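PDB 3ONO: Ribose/Galactose Isomerase from Vibrio parahaemolyticus, which probably interconverts aldose and ketose forms of a sugar phosphate, as an isomerase of the LacAB/RpiB family. Local coordinates for residues A[35-40]-A[197-202]; A[44-49]-A[189-194]; A[67-72]-A[135-140]. One frame throughout, in Å; residues are numbered along the deposited sequence. Where two conformers were deposited one is given.

Contact 1 (A[35-40]-A[197-202]); sequences DVFNVG and FAHCQV
Phe37 and His199 form a small aromatic contact at the protein surface, where the edge strand 35-38 of the parallel sheet meets the C-terminal end of helix 190-199. The two segments bury 84 Å² between them, and nearly all of it belongs to this pair. The CA atoms of Phe37 and His199 are 11.2 Å apart, so the gap is bridged by side chains alone. Both rings start out alike, with CG beside the backbone N and anti to the carbonyl carbon (chi1 -58° for Phe37, -60° for His199). The far end of the phenyl ring touches the imidazole: CZ of Phe37 is 3.4 Å from NE2 of His199, and CE1 of Phe37 is 3.5 Å from the same NE2. CD2 of His199 follows at 3.8 Å from CZ of Phe37. The two rings meet obliquely, with centroids 5.1 Å apart and planes at 75°. No hydrogen bond crosses here.

The setting is an alpha-beta-alpha sandwich. Strand 35-38 pairs in parallel with strand 5-8 through backbone bonds of Phe37 with Ile6 and Leu8. Val36 packs on helix 18-31, whereas the neighbouring Phe37 turns toward helix 190-199; Lys5 touches both side chains. Cys200 is the first residue after His199 to leave helical backbone angles, and its SG accepts a hydrogen bond from N of Val202 at 3.4 Å, just where Val202 takes the N-cap position of helix 203-212.

Contact 2 (A[44-49]-A[189-194]); sequences ENDHHL and STQFQE
Asp46 and Gln191 supply the direct polar link: NE2 of Gln191 donates to OD2 of Asp46 over 2.8 Å. The bond is somewhat bent (137° at the hydrogen), but the carboxylate and amide planes differ by 13°, and OD2 uses its syn lone pair. Gln191 reaches this place with CG wedged between the backbone N and carbonyl carbon (chi1 64°) and a second bend at chi2. Its NE2 also donates to Gly40 O, while OD2 of Asp46 accepts from Thr42 N as well, so each of these atoms is gripped twice.

A water closes the other side of the pair. It donates to OD1 of Asp46 at 2.7 Å and to OE1 of Gln191 at 2.8 Å, joining carboxylate, amide and water in a ring of hydrogen bonds that holds both flat groups in place.

These bonds tie the loop between strand 35-38 and helix 51-63, at the C-terminal ends of the strands in this alpha-beta-alpha sandwich, to the first turn of helix 190-199. The carboxylate lies beyond the N-terminal end of the helix, whose dipole may add a little to its stability.

Packing is provided by His47 and Ser189. N of Ser189 sits over one face of the imidazole, 3.9 Å from CD2 of His47 and displaced toward the rim, and the Ser189 CB lies equally close to that CD2. NE2 of His47, next to CD2 in the ring, hydrogen-bonds to Thr185 O, which fixes the ring's rotation.

Ser189 is the N-cap of helix 190-199; its OG accepts from N of Phe192 at 2.9 Å.

Contact 3 (A[67-72]-A[135-140]); sequences VDFVVT and KAFTGK
Phe137 meets Phe69 and Val71 in the hydrophobic core of the alpha-beta-alpha sandwich, where the chain leaving helix 125-136 folds back onto strand 69-74, the middle strand of the parallel sheet. All three residues are buried, and of the 123 Å² enclosed between the segments almost everything is theirs. The backbones lie a full side-chain layer apart, with the CA atoms of Phe69 and Phe137 separated by 9.9 Å.

Phe137 contributes the largest share. It is the first residue after helix 125-136 whose phi/psi leave the helical range, and its CG stands anti to the carbonyl carbon (chi1 -59°), which carries the ring back to the sheet. One edge of the ring does the touching, through CE1 and CZ. One face is occupied by the preceding Ala136, whose CB rests 3.7 Å above the plane of the Phe137 ring, over its centre. Leu25 and Ala29 of helix 18-31, together with Met4 and Ile6, also pack on this phenyl group.

Phe69 offers its face. CE1 of Phe137 comes down 3.6 Å from CD1 of Phe69 and 3.7 Å from CE1 of Phe69, so it points at one side of the target ring and not at its middle. Planes at 86° and centroids 5.3 Å apart identify an offset edge-to-face stack. The Phe69 ring is set up by its own first torsion, CG lying anti to N at -156°.

Val71, two residues along, projects on the same side of the strand, whereas the intervening Val70 points away and packs on Leu62 of helix 51-63. The CG2 methyl of Val71 lies in the plane of the Phe137 ring at its rim, 3.6 Å from CZ and 4.1 Å from CE2 of Phe137.

Followed from the N terminus, the chain lays down strand 35-38, the loop at 44-49 and then strand 69-74, and the partners return in reverse order. Contact 3 closes first, at 135-140, bringing the end of helix 125-136 back to the central strand. Contact 2 closes at 189-194 and contact 1 at 197-202. The three loops are therefore concentric, with contact 3 innermost, and none crosses another. Contacts 1 and 2 share helix 190-199, fastening it to the edge strand and to the loop beyond; they touch where Asn38 and Val39 pack on Gln191. Contact 3 reaches the same sheet as contact 1, their centres about 15 Å apart.

Contact 1 (A[35-40]-A[197-202])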
loop_
_atom_site.group_PDB
_atom_site.type_symbol
_atom_site.label_atom_id
_atom_site.label_comp_id
_atom_site.label_asym_id
_atom_site.label_seq_id
_atom_site.Cartn_x
_atom_site.Cartn_y
_atom_site.Cartn_z
ATOM N N ASP A 35 22.188 6.675 -18.811
ATOM C CA ASP A 35 22.960 5.559 -19.350
ATOM C C ASP A 35 22.774 4.341 -18.442
ATOM O O ASP A 35 23.238 4.338 -17.304
ATOM C CB ASP A 35 24.439 5.963 -19.417
ATOM C CG ASP A 35 25.270 5.043 -20.292
ATOM O OD1 ASP A 35 24.694 4.173 -20.978
ATOM O OD2 ASP A 35 26.513 5.209 -20.303
ATOM N N VAL A 36 22.099 3.311 -18.942
ATOM C CA VAL A 36 21.687 2.193 -18.099
ATOM C C VAL A 36 22.549 0.955 -18.306
ATOM O O VAL A 36 22.815 0.565 -19.443
ATOM C CB VAL A 36 20.218 1.849 -18.383
ATOM C CG1 VAL A 36 19.770 0.618 -17.599
ATOM C CG2 VAL A 36 19.319 3.067 -18.097
ATOM N N PHE A 37 22.988 0.348 -17.201
ATOM C CA PHE A 37 23.824 -0.860 -17.222
ATOM C C PHE A 37 23.120 -1.952 -16.432
ATOM O O PHE A 37 22.636 -1.703 -15.335
ATOM C CB PHE A 37 25.178 -0.589 -16.555
ATOM C CG PHE A 37 25.944 0.526 -17.190
ATOM C CD1 PHE A 37 26.945 0.261 -18.111
ATOM C CD2 PHE A 37 25.652 1.840 -16.880
ATOM C CE1 PHE A 37 27.644 1.296 -18.708
ATOM C CE2 PHE A 37 26.348 2.875 -17.463
ATOM C CZ PHE A 37 27.338 2.606 -18.390
ATOM N N ASN A 38 23.065 -3.157 -16.982
ATOM C CA ASN A 38 22.359 -4.252 -16.326
ATOM C C ASN A 38 23.449 -5.206 -15.898
ATOM O O ASN A 38 23.914 -6.008 -16.707
ATOM C CB ASN A 38 21.377 -4.903 -17.312
ATOM C CG ASN A 38 20.459 -5.929 -16.665
ATOM O OD1 ASN A 38 19.891 -6.788 -17.361
ATOM N ND2 ASN A 38 20.270 -5.832 -15.350
ATOM N N VAL A 39 23.891 -5.087 -14.642
ATOM C CA VAL A 39 25.146 -5.718 -14.216
ATOM C C VAL A 39 24.967 -6.908 -13.296
ATOM O O VAL A 39 25.936 -7.619 -13.020
ATOM C CB VAL A 39 26.086 -4.720 -13.507
ATOM C CG1 VAL A 39 26.318 -3.503 -14.387
ATOM C CG2 VAL A 39 25.491 -4.304 -12.158
ATOM N N GLY A 40 23.750 -7.098 -12.788
ATOM C CA GLY A 40 23.444 -8.268 -11.984
ATOM C C GLY A 40 22.967 -9.409 -12.873
ATOM O O GLY A 40 23.317 -9.467 -14.053
ATOM N N PHE A 197 35.163 -1.700 -15.463
ATOM C CA PHE A 197 36.451 -1.335 -16.038
ATOM C C PHE A 197 36.376 -0.152 -17.004
ATOM O O PHE A 197 37.341 0.608 -17.147
ATOM C CB PHE A 197 37.123 -2.554 -16.664
ATOM C CG PHE A 197 37.665 -3.518 -15.649
ATOM C CD1 PHE A 197 38.630 -3.115 -14.740
ATOM C CD2 PHE A 197 37.209 -4.822 -15.596
ATOM C CE1 PHE A 197 39.134 -3.995 -13.802
ATOM C CE2 PHE A 197 37.700 -5.704 -14.661
ATOM C CZ PHE A 197 38.672 -5.289 -13.759
ATOM N N ALA A 198 35.231 0.010 -17.647
ATOM C CA ALA A 198 35.018 1.103 -18.582
ATOM C C ALA A 198 34.854 2.444 -17.879
ATOM O O ALA A 198 35.154 3.496 -18.452
ATOM C CB ALA A 198 33.801 0.820 -19.448
ATOM N N HIS A 199 34.360 2.418 -16.643
ATOM C CA HIS A 199 33.948 3.662 -15.999
ATOM C C HIS A 199 34.605 3.939 -14.638
ATOM O O HIS A 199 34.439 5.030 -14.092
ATOM C CB HIS A 199 32.422 3.715 -15.893
ATOM C CG HIS A 199 31.733 3.661 -17.218
ATOM N ND1 HIS A 199 31.695 4.738 -18.078
ATOM C CD2 HIS A 199 31.067 2.658 -17.842
ATOM C CE1 HIS A 199 31.020 4.408 -19.166
ATOM N NE2 HIS A 199 30.631 3.150 -19.049
ATOM N N CYS A 200 35.354 2.975 -14.101
ATOM C CA CYS A 200 36.015 3.174 -12.811
ATOM C C CYS A 200 36.921 4.405 -12.827
ATOM O O CYS A 200 37.721 4.569 -13.741
ATOM C CB CYS A 200 36.836 1.943 -12.417
ATOM S SG CYS A 200 37.853 2.143 -10.937
ATOM N N GLN A 201 36.798 5.257 -11.813
ATOM C CA GLN A 201 37.611 6.462 -11.725
ATOM C C GLN A 201 38.594 6.401 -10.575
ATOM O O GLN A 201 39.265 7.386 -10.275
ATOM C CB GLN A 201 36.735 7.692 -11.533
ATOM C CG GLN A 201 35.711 7.916 -12.612
ATOM C CD GLN A 201 35.212 9.343 -12.607
ATOM O OE1 GLN A 201 35.929 10.256 -12.187
ATOM N NE2 GLN A 201 33.978 9.552 -13.073
ATOM N N VAL A 202 38.668 5.251 -9.917
ATOM C CA VAL A 202 39.526 5.107 -8.741
ATOM C C VAL A 202 40.502 3.950 -8.908
ATOM O O VAL A 202 40.152 2.792 -8.721
ATOM C CB VAL A 202 38.680 4.871 -7.479
ATOM C CG1 VAL A 202 39.588 4.702 -6.260
ATOM C CG2 VAL A 202 37.696 6.010 -7.296
#

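Contact 2 (A[44-49]-A[189-194])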
loop_
_atom_site.group_PDB
_atom_site.type_symbol
_atom_site.label_atom_id
_atom_site.label_comp_id
_atom_site.label_asym_id
_atom_site.label_seq_id
_atom_site.Cartn_x
_atom_site.Cartn_y
_atom_site.Cartn_z
ATOM N N GLU A 44 17.679 -16.749 -14.697
ATOM C CA GLU A 44 17.980 -17.718 -13.632
ATOM C C GLU A 44 19.226 -18.547 -13.905
ATOM O O GLU A 44 19.811 -19.121 -12.981
ATOM C CB GLU A 44 16.786 -18.633 -13.358
ATOM C CG GLU A 44 15.731 -17.976 -12.478
ATOM C CD GLU A 44 14.473 -18.813 -12.331
ATOM O OE1 GLU A 44 14.258 -19.716 -13.170
ATOM O OE2 GLU A 44 13.700 -18.564 -11.377
ATOM N N ASN A 45 19.638 -18.598 -15.166
ATOM C CA ASN A 45 20.805 -19.394 -15.547
ATOM C C ASN A 45 22.117 -18.616 -15.577
ATOM O O ASN A 45 23.172 -19.187 -15.833
ATOM C CB ASN A 45 20.568 -20.060 -16.903
ATOM C CG ASN A 45 19.424 -21.053 -16.865
ATOM O OD1 ASN A 45 19.359 -21.909 -15.977
ATOM N ND2 ASN A 45 18.500 -20.932 -17.818
ATOM N N ASP A 46 22.043 -17.317 -15.310
ATOM C CA ASP A 46 23.212 -16.448 -15.384
ATOM C C ASP A 46 24.144 -16.645 -14.188
ATOM O O ASP A 46 23.783 -17.314 -13.218
ATOM C CB ASP A 46 22.747 -14.986 -15.462
ATOM C CG ASP A 46 23.868 -14.039 -15.823
ATOM O OD1 ASP A 46 24.863 -14.500 -16.427
ATOM O OD2 ASP A 46 23.760 -12.834 -15.507
ATOM N N HIS A 47 25.347 -16.070 -14.278
ATOM C CA HIS A 47 26.313 -16.060 -13.177
ATOM C C HIS A 47 25.576 -15.792 -11.869
ATOM O O HIS A 47 24.960 -14.745 -11.725
ATOM C CB HIS A 47 27.340 -14.964 -13.429
ATOM C CG HIS A 47 28.323 -14.771 -12.313
ATOM N ND1 HIS A 47 29.329 -15.670 -12.034
ATOM C CD2 HIS A 47 28.454 -13.768 -11.413
ATOM C CE1 HIS A 47 30.051 -15.221 -11.022
ATOM N NE2 HIS A 47 29.535 -14.073 -10.620
ATOM N N HIS A 48 25.643 -16.741 -10.934
ATOM C CA HIS A 48 24.752 -16.763 -9.763
ATOM C C HIS A 48 25.153 -15.732 -8.701
ATOM O O HIS A 48 26.333 -15.631 -8.339
ATOM C CB HIS A 48 24.749 -18.168 -9.152
ATOM C CG HIS A 48 23.699 -18.379 -8.108
ATOM N ND1 HIS A 48 23.905 -18.102 -6.773
ATOM C CD2 HIS A 48 22.440 -18.865 -8.203
ATOM C CE1 HIS A 48 22.807 -18.391 -6.095
ATOM N NE2 HIS A 48 21.906 -18.860 -6.937
ATOM N N LEU A 49 24.157 -14.987 -8.211
ATOM C CA LEU A 49 24.337 -13.946 -7.203
ATOM C C LEU A 49 23.258 -14.041 -6.123
ATOM O O LEU A 49 22.113 -14.436 -6.403
ATOM C CB LEU A 49 24.188 -12.576 -7.859
ATOM C CG LEU A 49 25.159 -12.178 -8.966
ATOM C CD1 LEU A 49 24.818 -10.759 -9.402
ATOM C CD2 LEU A 49 26.601 -12.254 -8.449
ATOM N N SER A 189 31.013 -11.544 -13.242
ATOM C CA SER A 189 30.314 -11.606 -14.530
ATOM C C SER A 189 30.894 -10.662 -15.584
ATOM O O SER A 189 31.472 -9.629 -15.252
ATOM C CB SER A 189 28.816 -11.308 -14.363
ATOM O OG SER A 189 28.578 -9.920 -14.532
ATOM N N THR A 190 30.707 -11.012 -16.857
ATOM C CA THR A 190 31.142 -10.157 -17.955
ATOM C C THR A 190 30.424 -8.810 -17.951
ATOM O O THR A 190 31.051 -7.778 -18.210
ATOM C CB THR A 190 30.963 -10.837 -19.338
ATOM O OG1 THR A 190 29.593 -11.223 -19.512
ATOM C CG2 THR A 190 31.831 -12.060 -19.446
ATOM N N GLN A 191 29.124 -8.801 -17.651
ATOM C CA GLN A 191 28.388 -7.529 -17.653
ATOM C C GLN A 191 28.855 -6.614 -16.507
ATOM O O GLN A 191 28.905 -5.396 -16.662
ATOM C CB GLN A 191 26.858 -7.715 -17.682
ATOM C CG GLN A 191 26.262 -8.391 -16.466
ATOM C CD GLN A 191 26.177 -9.895 -16.616
ATOM O OE1 GLN A 191 26.956 -10.503 -17.357
ATOM N NE2 GLN A 191 25.222 -10.508 -15.917
ATOM N N PHE A 192 29.230 -7.185 -15.367
ATOM C CA PHE A 192 29.752 -6.347 -14.286
ATOM C C PHE A 192 31.099 -5.752 -14.675
ATOM O O PHE A 192 31.332 -4.546 -14.546
ATOM C CB PHE A 192 29.917 -7.128 -12.979
ATOM C CG PHE A 192 30.518 -6.305 -11.867
ATOM C CD1 PHE A 192 29.699 -5.539 -11.045
ATOM C CD2 PHE A 192 31.889 -6.266 -11.670
ATOM C CE1 PHE A 192 30.235 -4.766 -10.034
ATOM C CE2 PHE A 192 32.439 -5.491 -10.656
ATOM C CZ PHE A 192 31.604 -4.739 -9.837
ATOM N N GLN A 193 31.996 -6.611 -15.141
ATOM C CA GLN A 193 33.346 -6.173 -15.475
ATOM C C GLN A 193 33.335 -5.113 -16.579
ATOM O O GLN A 193 34.094 -4.145 -16.528
ATOM C CB GLN A 193 34.212 -7.368 -15.857
ATOM C CG GLN A 193 34.513 -8.275 -14.672
ATOM C CD GLN A 193 35.226 -9.539 -15.073
ATOM O OE1 GLN A 193 35.922 -9.572 -16.088
ATOM N NE2 GLN A 193 35.066 -10.593 -14.273
ATOM N N GLU A 194 32.456 -5.286 -17.559
ATOM C CA GLU A 194 32.404 -4.359 -18.677
ATOM C C GLU A 194 32.036 -2.958 -18.204
ATOM O O GLU A 194 32.614 -1.970 -18.653
ATOM C CB GLU A 194 31.411 -4.844 -19.735
ATOM C CG GLU A 194 31.443 -4.029 -21.018
ATOM C CD GLU A 194 30.400 -4.478 -22.030
ATOM O OE1 GLU A 194 29.799 -5.559 -21.829
ATOM O OE2 GLU A 194 30.182 -3.745 -23.024
HETATM O O HOH W 1 26.819 -13.285 -17.748
#

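Contact 3 (A[67-72]-A[135-140])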
loop_
_atom_site.group_PDB
_atom_site.type_symbol
_atom_site.label_atom_id
_atom_site.label_comp_id
_atom_site.label_asym_id
_atom_site.label_seq_id
_atom_site.Cartn_x
_atom_site.Cartn_y
_atom_site.Cartn_z
ATOM N N VAL A 67 29.393 4.198 -11.559
ATOM C CA VAL A 67 28.022 4.618 -11.780
ATOM C C VAL A 67 27.611 5.627 -10.716
ATOM O O VAL A 67 28.285 5.784 -9.693
ATOM C CB VAL A 67 27.014 3.441 -11.795
ATOM C CG1 VAL A 67 27.440 2.380 -12.802
ATOM C CG2 VAL A 67 26.848 2.858 -10.401
ATOM N N ASP A 68 26.491 6.300 -10.978
ATOM C CA ASP A 68 25.969 7.330 -10.094
ATOM C C ASP A 68 24.825 6.827 -9.228
ATOM O O ASP A 68 24.566 7.402 -8.177
ATOM C CB ASP A 68 25.474 8.525 -10.908
ATOM C CG ASP A 68 26.545 9.070 -11.837
ATOM O OD1 ASP A 68 27.629 9.408 -11.319
ATOM O OD2 ASP A 68 26.295 9.126 -13.064
ATOM N N PHE A 69 24.158 5.758 -9.656
ATOM C CA PHE A 69 22.931 5.318 -8.989
ATOM C C PHE A 69 22.753 3.824 -9.210
ATOM O O PHE A 69 23.099 3.297 -10.271
ATOM C CB PHE A 69 21.725 6.062 -9.576
ATOM C CG PHE A 69 20.536 6.142 -8.638
ATOM C CD1 PHE A 69 19.585 5.142 -8.629
ATOM C CD2 PHE A 69 20.389 7.214 -7.769
ATOM C CE1 PHE A 69 18.476 5.213 -7.782
ATOM C CE2 PHE A 69 19.282 7.298 -6.903
ATOM C CZ PHE A 69 18.329 6.287 -6.911
ATOM N N VAL A 70 22.212 3.146 -8.207
ATOM C CA VAL A 70 21.960 1.715 -8.282
ATOM C C VAL A 70 20.474 1.405 -8.105
ATOM O O VAL A 70 19.840 1.898 -7.181
ATOM C CB VAL A 70 22.779 0.974 -7.198
ATOM C CG1 VAL A 70 22.266 -0.465 -6.998
ATOM C CG2 VAL A 70 24.273 1.012 -7.567
ATOM N N VAL A 71 19.927 0.587 -8.997
ATOM C CA VAL A 71 18.580 0.056 -8.822
ATOM C C VAL A 71 18.753 -1.418 -8.484
ATOM O O VAL A 71 19.416 -2.144 -9.209
ATOM C CB VAL A 71 17.737 0.196 -10.081
ATOM C CG1 VAL A 71 16.390 -0.548 -9.893
ATOM C CG2 VAL A 71 17.463 1.677 -10.387
ATOM N N THR A 72 18.184 -1.853 -7.370
ATOM C CA THR A 72 18.342 -3.247 -6.982
ATOM C C THR A 72 17.054 -3.704 -6.311
ATOM O O THR A 72 16.033 -3.016 -6.394
ATOM C CB THR A 72 19.586 -3.427 -6.065
ATOM O OG1 THR A 72 19.877 -4.821 -5.900
ATOM C CG2 THR A 72 19.382 -2.759 -4.701
ATOM N N LYS A 135 9.413 8.467 -11.571
ATOM C CA LYS A 135 9.604 9.444 -10.506
ATOM C C LYS A 135 11.053 9.477 -9.978
ATOM O O LYS A 135 11.544 10.527 -9.554
ATOM C CB LYS A 135 8.613 9.205 -9.369
ATOM C CG LYS A 135 7.138 9.273 -9.779
ATOM C CD LYS A 135 6.835 10.478 -10.642
ATOM C CE LYS A 135 5.335 10.453 -11.035
ATOM N NZ LYS A 135 5.026 11.337 -12.176
ATOM N N ALA A 136 11.748 8.340 -10.005
ATOM C CA ALA A 136 13.146 8.306 -9.528
ATOM C C ALA A 136 14.097 9.115 -10.394
ATOM O O ALA A 136 15.070 9.685 -9.895
ATOM C CB ALA A 136 13.667 6.872 -9.427
ATOM N N PHE A 137 13.817 9.171 -11.691
ATOM C CA PHE A 137 14.834 9.619 -12.641
ATOM C C PHE A 137 14.423 10.858 -13.444
ATOM O O PHE A 137 15.107 11.253 -14.392
ATOM C CB PHE A 137 15.232 8.450 -13.545
ATOM C CG PHE A 137 15.773 7.265 -12.777
ATOM C CD1 PHE A 137 16.794 7.434 -11.868
ATOM C CD2 PHE A 137 15.216 6.004 -12.931
ATOM C CE1 PHE A 137 17.296 6.358 -11.140
ATOM C CE2 PHE A 137 15.682 4.929 -12.210
ATOM C CZ PHE A 137 16.746 5.101 -11.309
ATOM N N THR A 138 13.314 11.469 -13.039
ATOM C CA THR A 138 12.866 12.732 -13.611
ATOM C C THR A 138 13.125 13.840 -12.592
ATOM O O THR A 138 12.903 13.663 -11.398
ATOM C CB THR A 138 11.348 12.709 -13.917
ATOM O OG1 THR A 138 11.032 11.601 -14.773
ATOM C CG2 THR A 138 10.906 13.997 -14.594
ATOM N N GLY A 139 13.605 14.986 -13.055
ATOM C CA GLY A 139 13.690 16.148 -12.191
ATOM C C GLY A 139 14.955 16.234 -11.355
ATOM O O GLY A 139 15.913 15.493 -11.567
ATOM N N LYS A 140 14.951 17.150 -10.392
ATOM C CA LYS A 140 16.126 17.373 -9.564
ATOM C C LYS A 140 16.065 16.601 -8.256
ATOM O O LYS A 140 15.005 16.107 -7.849
ATOM C CB LYS A 140 16.331 18.862 -9.285
ATOM C CG LYS A 140 16.643 19.680 -10.522
ATOM C CD LYS A 140 17.006 21.110 -10.165
ATOM C CE LYS A 140 16.724 22.044 -11.331
ATOM N NZ LYS A 140 15.273 22.046 -11.687
#